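Local structure of Glucanase/chitosanase (Paenibacillus fukuinensis, 4ZY9) at residues Ser19-Gly22 / Ala23-Ala27. The protein probably hydrolyses chitosan and beta-glucans as a glycoside hydrolase, of which this chain is one CBM32 module that binds chitosan. The protein carries 1 engineered substitution. Sequence-based numbering, arbitrary orientation.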
loop_
_atom_site.group_PDB
_atom_site.type_symbol
_atom_site.label_atom_id
_atom_site.label_comp_id
_atom_site.label_asym_id
_atom_site.label_seq_id
_atom_site.Cartn_x
_atom_site.Cartn_y
_atom_site.Cartn_z
ATOM N N SER A 19 7.284 7.358 -5.791
ATOM C CA SER A 19 8.607 7.239 -6.387
ATOM C C SER A 19 8.945 5.756 -6.434
ATOM O O SER A 19 8.294 4.914 -5.684
ATOM C CB SER A 19 9.673 7.978 -5.647
ATOM O OG SER A 19 9.908 7.421 -4.391
ATOM N N ILE A 20 9.983 5.413 -7.179
ATOM C CA ILE A 20 10.533 4.099 -7.163
ATOM C C ILE A 20 12.047 4.219 -7.063
ATOM O O ILE A 20 12.645 5.248 -7.507
ATOM C CB ILE A 20 10.151 3.204 -8.389
ATOM C CG1 ILE A 20 10.766 3.755 -9.693
ATOM C CG2 ILE A 20 8.616 3.046 -8.449
ATOM C CD1 ILE A 20 10.489 2.807 -10.791
ATOM N N GLU A 21 12.705 3.249 -6.531
ATOM C CA GLU A 21 14.131 3.250 -6.363
ATOM C C GLU A 21 14.803 3.184 -7.724
ATOM O O GLU A 21 15.891 3.878 -7.865
ATOM C CB GLU A 21 14.584 2.069 -5.492
ATOM C CG GLU A 21 16.052 2.151 -5.066
ATOM C CD GLU A 21 16.464 0.851 -4.425
ATOM O OE1 GLU A 21 17.284 0.038 -4.957
ATOM O OE2 GLU A 21 15.964 0.579 -3.356
ATOM N N GLY A 22 14.274 2.447 -8.658
ATOM C CA GLY A 22 14.857 2.218 -10.019
ATOM C C GLY A 22 14.052 1.143 -10.657
ATOM O O GLY A 22 13.157 0.542 -10.043
ATOM N N ALA A 23 14.454 0.777 -11.871
ATOM C CA ALA A 23 13.954 -0.365 -12.527
ATOM C C ALA A 23 14.082 -1.627 -11.731
ATOM O O ALA A 23 15.122 -1.903 -11.173
ATOM C CB ALA A 23 14.610 -0.530 -13.904
ATOM N N GLY A 24 13.018 -2.354 -11.689
ATOM C CA GLY A 24 12.928 -3.526 -10.968
ATOM C C GLY A 24 12.210 -3.361 -9.597
ATOM O O GLY A 24 11.871 -4.407 -8.968
ATOM N N PHE A 25 11.864 -2.144 -9.239
ATOM C CA PHE A 25 11.213 -1.807 -7.927
ATOM C C PHE A 25 9.953 -1.047 -8.152
ATOM O O PHE A 25 9.518 -0.271 -7.277
ATOM C CB PHE A 25 12.215 -1.027 -7.094
ATOM C CG PHE A 25 13.402 -1.879 -6.703
ATOM C CD1 PHE A 25 13.222 -2.925 -5.814
ATOM C CD2 PHE A 25 14.682 -1.690 -7.239
ATOM C CE1 PHE A 25 14.291 -3.751 -5.432
ATOM C CE2 PHE A 25 15.739 -2.467 -6.796
ATOM C CZ PHE A 25 15.560 -3.459 -5.900
ATOM N N GLU A 26 9.332 -1.284 -9.285
ATOM C CA GLU A 26 8.094 -0.615 -9.666
ATOM C C GLU A 26 6.962 -0.902 -8.653
ATOM O O GLU A 26 6.937 -1.949 -7.971
ATOM C CB GLU A 26 7.622 -1.076 -11.046
ATOM C CG GLU A 26 8.541 -0.701 -12.212
ATOM C CD GLU A 26 9.774 -1.613 -12.319
ATOM O OE1 GLU A 26 9.829 -2.684 -11.723
ATOM O OE2 GLU A 26 10.755 -1.205 -13.064
ATOM N N ALA A 27 6.034 0.012 -8.594
ATOM C CA ALA A 27 4.859 -0.143 -7.688
ATOM C C ALA A 27 4.145 -1.456 -7.941
ATOM O O ALA A 27 3.717 -2.108 -6.979
ATOM C CB ALA A 27 3.929 1.034 -7.899
#
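Phe25 N donates a hydrogen bond to Gly22 O over 3.1 Å, and this bond, 141° at the hydrogen, closes the type II beta turn Gly22-Ala23-Gly24-Phe25. Its third position demands glycine: at the positive phi of Gly24, a CB would jam against the carbonyl oxygen of Ala23. A second hydrogen bond braces the turn, from Gly24 N to Glu26 OE2 (2.9 Å); it is almost straight at 171° and reaches that oxygen from its syn side, somewhat out of the carboxylate plane. The other oxygen, Glu26 OE1, forms a salt bridge with Arg29, so both ends of the carboxylate are engaged.

This turn tops a surface loop between strands 14-17 and 39-40 of the beta-sandwich of a CBM32 module, a fold of the F5/8 type C kind. Glu21 and Phe25 each share a backbone hydrogen bond with Ala40, which ties the two limbs of the loop to strand 39-40.

The remaining contacts are van der Waals. Glu21 and Phe25 run side by side in the same direction. Glu21 CD lies over one face of the Phe25 ring, with the carboxylate inclined to it rather than stacked flat, and OE1 of Glu21 comes within 3.5 Å of Phe25 CE2. Glu21 CG is anti to the backbone N (chi1 -170°) and the chain beyond is extended, which carries the carboxylate out to the ring. Gly22 O sits near the ring plane, 3.5 Å from Phe25 CB. A serine in place of Phe25 would probably leave the Glu21 side chain without the surface it lies along and free to swing. One residue before Glu21, Ile20 sets CG2 against the backbone of the returning limb, 3.6 Å from Phe25 O and 3.9 Å from Glu26 CA, while the Ile20 side chain also touches Trp39.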